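Long-range contacts in putative oxidoreductase FAD-binding subunit (Sulfolobus tokodaii, PDB 4ZOH), which binds FAD and probably serves as the flavin-carrying, electron-transferring subunit of a molybdopterin-dependent oxidoreductase related to CO dehydrogenase: residues B[238-243]-B[266-271]; B[187-192]-B[262-267]; B[191-196]-B[205-210]. All coordinates share one frame; numbering follows the deposited sequence.

All three contacts belong to the C-terminal, CO dehydrogenase flavoprotein-like part of the chain and are adjoining parts of one sheet-and-helix assembly. Contact 3 is the hairpin pairing of 191-196 with 205-210. It is the one held by backbone hydrogen bonds, and it buries the most surface, 431 Å². Contact 2 lays helix 257-276 on the start of strand 189-198 and is purely apolar, with every touching residue buried. Contact 1 sets helix 233-243 against the same long helix; it lies farthest from the chain centre, buries least and reaches the surface at K269. V191 is common ground: it pairs in contact 3, meets L267 in contact 2 and touches T268 of contact 1.

Contact 1. Residues B[238-243]-B[266-271]; sequences KAATRA and VLTKRA
A240 meets T268 and K269 with no ring or guanidinium in the interface; the flat group here is the T268-K269 peptide. A240 CB approaches it at its nitrogen, 3.8 Å from K269 N, and lies 3.9 Å from K269 CB. Beside this, T268 CG2 comes to 3.9 Å from A240 CA. With CG2 anti to the backbone N (chi1 -56°, measured to OG1), the T268 methyl is aimed at the facing helix, while OG1 stays beside its own backbone N and bonds to V264 O one turn earlier. This buried hydroxyl is thus satisfied within its own helix and meets the partner as a packing surface: A243 CB is 3.4 Å from T268 OG1. The small A240 and A243 are consistent with the close approach of the segment axes, 8.1 Å, inclined at 139° between their N-to-C directions, nearer antiparallel than parallel. The extended K269 chain leads outward and forms a long, weak ion pair with E237. Helix 233-243 is also packed against helix 220-226, where A243 touches A222 and A239 touches L226. Helix 257-276 lies on the sheet, with T268 touching V191 and A271 touching L193 of strand 189-198; helix 233-243 packs beside it, and its A243 O touches L209 of strand 201-210.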
ATOM      1  N   LYS B 238      64.559 -22.496   4.501  1.00 45.12           N
ATOM      2  CA  LYS B 238      64.903 -22.899   3.158  1.00 45.19           C
ATOM      3  C   LYS B 238      63.702 -23.501   2.424  1.00 40.66           C
ATOM      4  O   LYS B 238      63.528 -23.236   1.233  1.00 40.29           O
ATOM      5  CB  LYS B 238      66.137 -23.846   3.139  1.00 50.91           C
ATOM      6  CG  LYS B 238      66.727 -23.883   1.722  1.00 62.23           C
ATOM      7  CD  LYS B 238      68.124 -24.454   1.525  1.00 64.81           C
ATOM      8  CE  LYS B 238      68.474 -24.202   0.056  1.00 67.15           C
ATOM      9  NZ  LYS B 238      69.159 -25.339  -0.623  1.00 71.85           N
ATOM     10  N   ALA B 239      62.907 -24.337   3.110  1.00 40.16           N
ATOM     11  CA  ALA B 239      61.738 -24.971   2.490  1.00 39.32           C
ATOM     12  C   ALA B 239      60.720 -23.908   2.115  1.00 32.60           C
ATOM     13  O   ALA B 239      60.165 -23.930   1.026  1.00 36.77           O
ATOM     14  CB  ALA B 239      61.118 -25.950   3.443  1.00 40.26           C
ATOM     15  N   ALA B 240      60.533 -22.947   3.013  1.00 33.38           N
ATOM     16  CA  ALA B 240      59.563 -21.856   2.814  1.00 37.25           C
ATOM     17  C   ALA B 240      59.960 -21.067   1.542  1.00 37.86           C
ATOM     18  O   ALA B 240      59.106 -20.788   0.676  1.00 35.68           O
ATOM     19  CB  ALA B 240      59.448 -20.948   4.056  1.00 33.61           C
ATOM     20  N   THR B 241      61.265 -20.781   1.414  1.00 39.40           N
ATOM     21  CA  THR B 241      61.858 -20.232   0.164  1.00 35.00           C
ATOM     22  C   THR B 241      61.534 -21.079  -1.043  1.00 38.80           C
ATOM     23  O   THR B 241      61.052 -20.550  -2.061  1.00 43.41           O
ATOM     24  CB  THR B 241      63.404 -19.951   0.308  1.00 36.81           C
ATOM     25  OG1 THR B 241      63.590 -19.124   1.446  1.00 31.89           O
ATOM     26  CG2 THR B 241      63.992 -19.199  -0.905  1.00 29.41           C
ATOM     27  N   ARG B 242      61.726 -22.391  -0.946  1.00 39.99           N
ATOM     28  CA  ARG B 242      61.600 -23.221  -2.160  1.00 39.13           C
ATOM     29  C   ARG B 242      60.171 -23.445  -2.612  1.00 40.17           C
ATOM     30  O   ARG B 242      59.924 -23.850  -3.770  1.00 43.52           O
ATOM     31  CB  ARG B 242      62.341 -24.554  -2.007  1.00 39.05           C
ATOM     32  CG  ARG B 242      63.848 -24.350  -1.965  1.00 43.25           C
ATOM     33  CD  ARG B 242      64.575 -25.615  -2.253  1.00 39.12           C
ATOM     34  NE  ARG B 242      64.269 -25.993  -3.615  1.00 43.76           N
ATOM     35  CZ  ARG B 242      64.421 -27.227  -4.065  1.00 43.31           C
ATOM     36  NH1 ARG B 242      64.100 -27.495  -5.322  1.00 45.85           N
ATOM     37  NH2 ARG B 242      64.891 -28.180  -3.251  1.00 43.26           N
ATOM     38  N   ALA B 243      59.227 -23.197  -1.705  1.00 38.71           N
ATOM     39  CA  ALA B 243      57.788 -23.277  -2.036  1.00 33.12           C
ATOM     40  C   ALA B 243      57.428 -22.255  -3.173  1.00 33.28           C
ATOM     41  O   ALA B 243      56.583 -22.530  -4.026  1.00 33.99           O
ATOM     42  CB  ALA B 243      56.969 -23.031  -0.755  1.00 32.04           C
ATOM     43  N   VAL B 266      55.870 -16.882   3.117  1.00 30.42           N
ATOM     44  CA  VAL B 266      55.380 -16.517   4.423  1.00 30.63           C
ATOM     45  C   VAL B 266      54.397 -17.601   4.973  1.00 34.81           C
ATOM     46  O   VAL B 266      54.532 -18.021   6.135  1.00 34.80           O
ATOM     47  CB  VAL B 266      54.819 -15.070   4.423  1.00 30.42           C
ATOM     48  CG1 VAL B 266      54.195 -14.775   5.761  1.00 28.44           C
ATOM     49  CG2 VAL B 266      55.949 -14.038   4.099  1.00 28.33           C
ATOM     50  N   LEU B 267      53.481 -18.085   4.115  1.00 29.98           N
ATOM     51  CA  LEU B 267      52.422 -19.007   4.539  1.00 31.37           C
ATOM     52  C   LEU B 267      52.911 -20.446   4.722  1.00 29.69           C
ATOM     53  O   LEU B 267      52.441 -21.102   5.628  1.00 32.87           O
ATOM     54  CB  LEU B 267      51.143 -18.968   3.669  1.00 27.36           C
ATOM     55  CG  LEU B 267      50.161 -17.767   3.488  1.00 31.31           C
ATOM     56  CD1 LEU B 267      48.689 -18.166   3.221  1.00 24.95           C
ATOM     57  CD2 LEU B 267      50.254 -16.675   4.529  1.00 27.81           C
ATOM     58  N   THR B 268      53.812 -20.913   3.850  1.00 32.68           N
ATOM     59  CA  THR B 268      54.561 -22.166   4.075  1.00 30.19           C
ATOM     60  C   THR B 268      55.283 -22.119   5.435  1.00 32.98           C
ATOM     61  O   THR B 268      55.118 -23.009   6.248  1.00 29.74           O
ATOM     62  CB  THR B 268      55.533 -22.422   2.952  1.00 25.22           C
ATOM     63  OG1 THR B 268      54.792 -22.436   1.735  1.00 28.29           O
ATOM     64  CG2 THR B 268      56.202 -23.753   3.066  1.00 28.81           C
ATOM     65  N   LYS B 269      55.997 -21.035   5.730  1.00 32.01           N
ATOM     66  CA  LYS B 269      56.642 -20.982   7.050  1.00 35.58           C
ATOM     67  C   LYS B 269      55.613 -21.076   8.178  1.00 34.05           C
ATOM     68  O   LYS B 269      55.851 -21.811   9.170  1.00 32.43           O
ATOM     69  CB  LYS B 269      57.549 -19.744   7.200  1.00 34.90           C
ATOM     70  CG  LYS B 269      58.415 -19.751   8.427  1.00 36.16           C
ATOM     71  CD  LYS B 269      59.324 -18.515   8.460  1.00 37.78           C
ATOM     72  CE  LYS B 269      59.934 -18.353   9.847  1.00 40.61           C
ATOM     73  NZ  LYS B 269      61.084 -17.425   9.876  1.00 43.02           N
ATOM     74  N   ARG B 270      54.506 -20.299   8.065  1.00 31.60           N
ATOM     75  CA  ARG B 270      53.428 -20.304   9.112  1.00 29.27           C
ATOM     76  C   ARG B 270      52.871 -21.753   9.239  1.00 27.29           C
ATOM     77  O   ARG B 270      52.717 -22.253  10.323  1.00 28.26           O
ATOM     78  CB  ARG B 270      52.300 -19.351   8.737  1.00 29.91           C
ATOM     79  CG  ARG B 270      52.604 -17.886   8.985  1.00 31.16           C
ATOM     80  CD  ARG B 270      51.568 -17.006   8.288  1.00 32.84           C
ATOM     81  NE  ARG B 270      51.684 -15.666   8.854  1.00 37.26           N
ATOM     82  CZ  ARG B 270      50.755 -14.708   8.848  1.00 38.35           C
ATOM     83  NH1 ARG B 270      49.549 -14.894   8.291  1.00 39.68           N
ATOM     84  NH2 ARG B 270      51.044 -13.553   9.436  1.00 38.46           N
ATOM     85  N   ALA B 271      52.724 -22.439   8.109  1.00 27.29           N
ATOM     86  CA  ALA B 271      52.165 -23.812   8.058  1.00 30.57           C
ATOM     87  C   ALA B 271      53.055 -24.844   8.781  1.00 34.84           C
ATOM     88  O   ALA B 271      52.565 -25.557   9.690  1.00 35.08           O
ATOM     89  CB  ALA B 271      51.912 -24.207   6.627  1.00 30.96           C
TER

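Contact 2. Residues B[187-192]-B[262-267]; sequences AIVGVA and KMVKVL
M263 is the first residue of 262-267 to touch the strand, and it does so with the root of its side chain: M263 CB lies 3.9 Å from V189 CG2. The chain then bends at chi2 and chi3, which carries the thioether away from 187-192; M263 also packs on L179 of the adjacent strand 173-179. V264 follows on the other branch of the same valine. Its CG2 is 3.9 Å from V189 CG1, the two side chains meeting at about a right angle. V189 therefore sets one methyl against each of two consecutive helix residues. This division follows from its chi1 of 177°, which puts CG1 anti to the backbone N and CG2 beside it. K265 turns away, its NZ forming a salt bridge with E237. One turn on from M263 and V264, L267 reaches both V189 and V191, which the alternation of the strand sends to the same side. Its CB is 3.6 Å from V191 CG2, and its CD1 is 4.1 Å from V189 CG1 and 3.4 Å from V189 O, a methyl against a backbone carbonyl oxygen. The axes of strand and helix are 8.4 Å apart at 35°, a spacing bridged by V189 and V191 on the strand and M263, V264 and L267 on the helix. The contact thus packs helix 257-276 on the sheet of the CO dehydrogenase flavoprotein-like C-terminal region. That the side chains meet through carbon alone, and that all five touching residues are buried, is consistent with the helix being held mainly by apolar packing, while the strand's backbone bonds go to its neighbours, as between V191 and Q177.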
ATOM      1  N   ALA B 187      40.640 -17.418  -1.031  1.00 30.15           N
ATOM      2  CA  ALA B 187      42.096 -17.258  -0.787  1.00 28.92           C
ATOM      3  C   ALA B 187      42.811 -16.321  -1.757  1.00 27.07           C
ATOM      4  O   ALA B 187      42.620 -16.457  -2.952  1.00 27.20           O
ATOM      5  CB  ALA B 187      42.770 -18.621  -0.824  1.00 27.32           C
ATOM      6  N   ILE B 188      43.584 -15.368  -1.220  1.00 26.11           N
ATOM      7  CA  ILE B 188      44.606 -14.647  -1.981  1.00 29.10           C
ATOM      8  C   ILE B 188      45.780 -15.635  -2.205  1.00 31.58           C
ATOM      9  O   ILE B 188      46.305 -15.763  -3.312  1.00 32.84           O
ATOM     10  CB  ILE B 188      45.152 -13.400  -1.238  1.00 30.31           C
ATOM     11  CG1 ILE B 188      44.101 -12.260  -1.167  1.00 27.66           C
ATOM     12  CG2 ILE B 188      46.431 -12.906  -1.939  1.00 31.08           C
ATOM     13  CD1 ILE B 188      44.319 -11.295  -0.037  1.00 22.95           C
ATOM     14  N   VAL B 189      46.193 -16.308  -1.133  1.00 28.84           N
ATOM     15  CA  VAL B 189      47.122 -17.442  -1.194  1.00 29.69           C
ATOM     16  C   VAL B 189      46.624 -18.512  -0.189  1.00 26.80           C
ATOM     17  O   VAL B 189      46.234 -18.175   0.919  1.00 26.06           O
ATOM     18  CB  VAL B 189      48.566 -17.007  -0.837  1.00 25.53           C
ATOM     19  CG1 VAL B 189      49.451 -18.246  -0.849  1.00 24.90           C
ATOM     20  CG2 VAL B 189      49.109 -15.937  -1.823  1.00 24.81           C
ATOM     21  N   GLY B 190      46.617 -19.769  -0.578  1.00 29.31           N
ATOM     22  CA  GLY B 190      46.357 -20.829   0.396  1.00 27.43           C
ATOM     23  C   GLY B 190      47.446 -21.891   0.426  1.00 27.88           C
ATOM     24  O   GLY B 190      47.850 -22.389  -0.621  1.00 23.99           O
ATOM     25  N   VAL B 191      47.899 -22.247   1.640  1.00 28.32           N
ATOM     26  CA  VAL B 191      48.914 -23.313   1.809  1.00 28.87           C
ATOM     27  C   VAL B 191      48.415 -24.375   2.807  1.00 29.63           C
ATOM     28  O   VAL B 191      48.093 -24.051   3.981  1.00 27.91           O
ATOM     29  CB  VAL B 191      50.318 -22.796   2.237  1.00 30.90           C
ATOM     30  CG1 VAL B 191      51.350 -23.959   2.226  1.00 32.15           C
ATOM     31  CG2 VAL B 191      50.808 -21.653   1.355  1.00 26.25           C
ATOM     32  N   ALA B 192      48.284 -25.598   2.289  1.00 26.66           N
ATOM     33  CA  ALA B 192      47.875 -26.753   3.074  1.00 31.08           C
ATOM     34  C   ALA B 192      49.033 -27.704   3.355  1.00 32.85           C
ATOM     35  O   ALA B 192      49.652 -28.219   2.412  1.00 35.46           O
ATOM     36  CB  ALA B 192      46.754 -27.537   2.390  1.00 27.26           C
ATOM     37  N   LYS B 262      55.878 -14.052  -2.914  1.00 36.61           N
ATOM     38  CA  LYS B 262      56.439 -13.781  -1.598  1.00 38.69           C
ATOM     39  C   LYS B 262      55.568 -14.321  -0.485  1.00 42.59           C
ATOM     40  O   LYS B 262      56.086 -14.969   0.444  1.00 42.18           O
ATOM     41  CB  LYS B 262      56.750 -12.291  -1.387  1.00 45.58           C
ATOM     42  CG  LYS B 262      57.877 -11.740  -2.286  1.00 49.28           C
ATOM     43  CD  LYS B 262      58.038 -10.217  -2.230  1.00 55.13           C
ATOM     44  CE  LYS B 262      58.519  -9.755  -0.846  1.00 63.29           C
ATOM     45  NZ  LYS B 262      58.443  -8.277  -0.621  1.00 66.06           N
ATOM     46  N   MET B 263      54.246 -14.141  -0.601  1.00 37.48           N
ATOM     47  CA  MET B 263      53.347 -14.715   0.406  1.00 35.61           C
ATOM     48  C   MET B 263      53.359 -16.228   0.461  1.00 34.21           C
ATOM     49  O   MET B 263      53.061 -16.782   1.523  1.00 39.95           O
ATOM     50  CB  MET B 263      51.915 -14.159   0.312  1.00 33.03           C
ATOM     51  CG  MET B 263      51.944 -12.672   0.588  1.00 31.72           C
ATOM     52  SD  MET B 263      52.562 -12.165   2.187  1.00 32.32           S
ATOM     53  CE  MET B 263      54.232 -11.496   1.887  1.00 33.78           C
ATOM     54  N   VAL B 264      53.726 -16.910  -0.633  1.00 32.60           N
ATOM     55  CA  VAL B 264      53.824 -18.370  -0.559  1.00 36.27           C
ATOM     56  C   VAL B 264      54.870 -18.764   0.519  1.00 39.41           C
ATOM     57  O   VAL B 264      54.632 -19.667   1.370  1.00 37.03           O
ATOM     58  CB  VAL B 264      54.097 -18.997  -1.918  1.00 35.84           C
ATOM     59  CG1 VAL B 264      54.554 -20.447  -1.802  1.00 32.21           C
ATOM     60  CG2 VAL B 264      52.839 -18.917  -2.754  1.00 34.13           C
ATOM     61  N   LYS B 265      55.986 -18.030   0.529  1.00 38.62           N
ATOM     62  CA  LYS B 265      57.026 -18.301   1.501  1.00 39.95           C
ATOM     63  C   LYS B 265      56.531 -18.020   2.918  1.00 33.23           C
ATOM     64  O   LYS B 265      56.746 -18.829   3.806  1.00 29.43           O
ATOM     65  CB  LYS B 265      58.312 -17.508   1.204  1.00 39.04           C
ATOM     66  CG  LYS B 265      59.250 -17.397   2.405  1.00 42.61           C
ATOM     67  CD  LYS B 265      60.185 -16.204   2.253  1.00 48.21           C
ATOM     68  CE  LYS B 265      61.552 -16.683   1.872  1.00 48.90           C
ATOM     69  NZ  LYS B 265      62.205 -16.964   3.171  1.00 46.28           N
ATOM     70  N   VAL B 266      55.870 -16.882   3.117  1.00 30.42           N
ATOM     71  CA  VAL B 266      55.380 -16.517   4.423  1.00 30.63           C
ATOM     72  C   VAL B 266      54.397 -17.601   4.973  1.00 34.81           C
ATOM     73  O   VAL B 266      54.532 -18.021   6.135  1.00 34.80           O
ATOM     74  CB  VAL B 266      54.819 -15.070   4.423  1.00 30.42           C
ATOM     75  CG1 VAL B 266      54.195 -14.775   5.761  1.00 28.44           C
ATOM     76  CG2 VAL B 266      55.949 -14.038   4.099  1.00 28.33           C
ATOM     77  N   LEU B 267      53.481 -18.085   4.115  1.00 29.98           N
ATOM     78  CA  LEU B 267      52.422 -19.007   4.539  1.00 31.37           C
ATOM     79  C   LEU B 267      52.911 -20.446   4.722  1.00 29.69           C
ATOM     80  O   LEU B 267      52.441 -21.102   5.628  1.00 32.87           O
ATOM     81  CB  LEU B 267      51.143 -18.968   3.669  1.00 27.36           C
ATOM     82  CG  LEU B 267      50.161 -17.767   3.488  1.00 31.31           C
ATOM     83  CD1 LEU B 267      48.689 -18.166   3.221  1.00 24.95           C
ATOM     84  CD2 LEU B 267      50.254 -16.675   4.529  1.00 27.81           C
TER

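Contact 3. Residues B[191-196]-B[205-210]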
ATOM      1  N   VAL B 191      47.899 -22.247   1.640  1.00 28.32           N
ATOM      2  CA  VAL B 191      48.914 -23.313   1.809  1.00 28.87           C
ATOM      3  C   VAL B 191      48.415 -24.375   2.807  1.00 29.63           C
ATOM      4  O   VAL B 191      48.093 -24.051   3.981  1.00 27.91           O
ATOM      5  CB  VAL B 191      50.318 -22.796   2.237  1.00 30.90           C
ATOM      6  CG1 VAL B 191      51.350 -23.959   2.226  1.00 32.15           C
ATOM      7  CG2 VAL B 191      50.808 -21.653   1.355  1.00 26.25           C
ATOM      8  N   ALA B 192      48.284 -25.598   2.289  1.00 26.66           N
ATOM      9  CA  ALA B 192      47.875 -26.753   3.074  1.00 31.08           C
ATOM     10  C   ALA B 192      49.033 -27.704   3.355  1.00 32.85           C
ATOM     11  O   ALA B 192      49.652 -28.219   2.412  1.00 35.46           O
ATOM     12  CB  ALA B 192      46.754 -27.537   2.390  1.00 27.26           C
ATOM     13  N   LEU B 193      49.271 -27.967   4.634  1.00 27.67           N
ATOM     14  CA  LEU B 193      50.405 -28.802   5.003  1.00 31.40           C
ATOM     15  C   LEU B 193      49.953 -30.055   5.769  1.00 31.73           C
ATOM     16  O   LEU B 193      49.103 -29.970   6.675  1.00 28.82           O
ATOM     17  CB  LEU B 193      51.394 -28.003   5.874  1.00 27.96           C
ATOM     18  CG  LEU B 193      52.788 -28.676   6.088  1.00 30.13           C
ATOM     19  CD1 LEU B 193      53.901 -27.641   6.042  1.00 28.36           C
ATOM     20  CD2 LEU B 193      52.798 -29.365   7.448  1.00 26.57           C
ATOM     21  N   LEU B 194      50.552 -31.182   5.391  1.00 32.48           N
ATOM     22  CA  LEU B 194      50.550 -32.407   6.206  1.00 35.66           C
ATOM     23  C   LEU B 194      51.980 -32.937   6.395  1.00 36.83           C
ATOM     24  O   LEU B 194      52.771 -33.021   5.443  1.00 32.44           O
ATOM     25  CB  LEU B 194      49.757 -33.490   5.534  1.00 30.76           C
ATOM     26  CG  LEU B 194      48.269 -33.571   5.847  1.00 29.99           C
ATOM     27  CD1 LEU B 194      47.640 -34.318   4.704  1.00 31.20           C
ATOM     28  CD2 LEU B 194      48.050 -34.297   7.169  1.00 29.89           C
ATOM     29  N   LEU B 195      52.296 -33.315   7.627  1.00 35.41           N
ATOM     30  CA  LEU B 195      53.575 -33.980   7.896  1.00 34.63           C
ATOM     31  C   LEU B 195      53.427 -34.901   9.079  1.00 35.07           C
ATOM     32  O   LEU B 195      52.553 -34.691   9.979  1.00 30.13           O
ATOM     33  CB  LEU B 195      54.693 -32.946   8.156  1.00 32.33           C
ATOM     34  CG  LEU B 195      54.662 -32.150   9.477  1.00 29.92           C
ATOM     35  CD1 LEU B 195      55.188 -33.001  10.623  1.00 31.96           C
ATOM     36  CD2 LEU B 195      55.501 -30.876   9.427  1.00 32.44           C
ATOM     37  N   LYS B 196      54.341 -35.877   9.104  1.00 34.00           N
ATOM     38  CA  LYS B 196      54.444 -36.827  10.217  1.00 33.64           C
ATOM     39  C   LYS B 196      55.905 -37.001  10.624  1.00 32.22           C
ATOM     40  O   LYS B 196      56.825 -37.138   9.778  1.00 28.89           O
ATOM     41  CB  LYS B 196      53.814 -38.160   9.834  1.00 32.44           C
ATOM     42  CG  LYS B 196      53.739 -39.227  10.940  1.00 39.66           C
ATOM     43  CD  LYS B 196      53.469 -40.557  10.227  1.00 42.02           C
ATOM     44  CE  LYS B 196      53.230 -41.727  11.167  1.00 47.83           C
ATOM     45  NZ  LYS B 196      52.240 -41.360  12.207  1.00 54.18           N
ATOM     46  N   VAL B 205      56.086 -35.486   4.285  1.00 31.42           N
ATOM     47  CA  VAL B 205      55.617 -34.101   4.245  1.00 35.78           C
ATOM     48  C   VAL B 205      54.852 -33.845   2.943  1.00 37.74           C
ATOM     49  O   VAL B 205      55.231 -34.354   1.903  1.00 33.49           O
ATOM     50  CB  VAL B 205      56.728 -33.079   4.511  1.00 36.33           C
ATOM     51  CG1 VAL B 205      57.831 -33.204   3.457  1.00 35.80           C
ATOM     52  CG2 VAL B 205      56.159 -31.657   4.625  1.00 31.73           C
ATOM     53  N   ARG B 206      53.719 -33.138   3.029  1.00 37.04           N
ATOM     54  CA  ARG B 206      52.954 -32.788   1.817  1.00 37.38           C
ATOM     55  C   ARG B 206      52.505 -31.351   1.889  1.00 33.96           C
ATOM     56  O   ARG B 206      51.976 -30.900   2.912  1.00 31.52           O
ATOM     57  CB  ARG B 206      51.762 -33.727   1.649  1.00 36.67           C
ATOM     58  CG  ARG B 206      52.127 -35.193   1.517  1.00 33.41           C
ATOM     59  CD  ARG B 206      51.334 -35.969   2.546  1.00 34.95           C
ATOM     60  NE  ARG B 206      51.353 -37.402   2.339  1.00 32.17           N
ATOM     61  CZ  ARG B 206      50.637 -38.088   1.453  1.00 38.13           C
ATOM     62  NH1 ARG B 206      49.775 -37.501   0.621  1.00 36.74           N
ATOM     63  NH2 ARG B 206      50.779 -39.407   1.392  1.00 38.16           N
ATOM     64  N   ILE B 207      52.776 -30.620   0.820  1.00 33.62           N
ATOM     65  CA  ILE B 207      52.468 -29.193   0.771  1.00 32.30           C
ATOM     66  C   ILE B 207      51.646 -28.827  -0.471  1.00 35.29           C
ATOM     67  O   ILE B 207      52.092 -29.064  -1.626  1.00 31.52           O
ATOM     68  CB  ILE B 207      53.728 -28.352   0.880  1.00 33.00           C
ATOM     69  CG1 ILE B 207      54.486 -28.749   2.151  1.00 34.85           C
ATOM     70  CG2 ILE B 207      53.330 -26.891   0.924  1.00 36.01           C
ATOM     71  CD1 ILE B 207      55.774 -28.003   2.414  1.00 34.41           C
ATOM     72  N   GLY B 208      50.411 -28.335  -0.254  1.00 32.58           N
ATOM     73  CA  GLY B 208      49.569 -27.955  -1.417  1.00 30.17           C
ATOM     74  C   GLY B 208      49.380 -26.447  -1.528  1.00 32.04           C
ATOM     75  O   GLY B 208      49.210 -25.755  -0.522  1.00 32.39           O
ATOM     76  N   LEU B 209      49.428 -25.945  -2.757  1.00 33.18           N
ATOM     77  CA  LEU B 209      49.263 -24.544  -2.994  1.00 32.03           C
ATOM     78  C   LEU B 209      48.030 -24.308  -3.856  1.00 30.92           C
ATOM     79  O   LEU B 209      47.856 -24.881  -4.940  1.00 34.93           O
ATOM     80  CB  LEU B 209      50.499 -23.933  -3.678  1.00 32.42           C
ATOM     81  CG  LEU B 209      51.926 -24.022  -3.108  1.00 32.64           C
ATOM     82  CD1 LEU B 209      52.850 -23.222  -4.032  1.00 26.94           C
ATOM     83  CD2 LEU B 209      52.047 -23.603  -1.641  1.00 27.50           C
ATOM     84  N   THR B 210      47.200 -23.412  -3.359  1.00 32.70           N
ATOM     85  CA  THR B 210      46.075 -22.926  -4.109  1.00 29.84           C
ATOM     86  C   THR B 210      46.150 -21.405  -4.286  1.00 26.05           C
ATOM     87  O   THR B 210      46.873 -20.684  -3.553  1.00 24.45           O
ATOM     88  CB  THR B 210      44.737 -23.410  -3.488  1.00 30.24           C
ATOM     89  OG1 THR B 210      43.669 -23.146  -4.420  1.00 32.44           O
ATOM     90  CG2 THR B 210      44.487 -22.732  -2.134  1.00 26.78           C
TER
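V191, L193, L195, V205, I207 and L209 project from one face of this antiparallel hairpin and pack against one another. V191 is shared between two partners. Its CG1, anti to the backbone N (chi1 -173°), reaches diagonally to I207 CG2 at 3.8 Å, whereas CG2 lies 3.8 Å from L209 CD2, the valine and leucine running side by side. I207 and L193 likewise lie alongside each other, pointing the same way, with L193 CD1 4.1 Å from I207 CG1. Shortening I207 to an alanine would probably take from V191 CG1 and L193 CD1 their contacts with this side chain and open a gap between them. At the next pair along, V205 CG2 meets L195 CB at 4.0 Å. A192, L194 and R206 project from the other face, where R206 CD lies 4.2 Å from L194 CB. The arginine chain bends at chi2; NE pairs with D204 of its own strand, while NH1 reaches D127 and A125 O outside the hairpin.

Two hydrogen-bonded pairs fix this register. A192 and G208 exchange N-H...O bonds in both directions, the one from G208 N to A192 O measuring 2.8 Å at 171°. L194 and R206 do the same; the bond from R206 N to L194 O is short, 2.6 Å, and more bent at 156°. The strands run antiparallel. Strand 173-179 flanks 189-198 on its other edge, through backbone bonds such as L193 with S175. Above the V191, L193 and I207 face lie two helices: 257-276, touching V191 and L193, and 220-226, whose A222 and L226 touch I207.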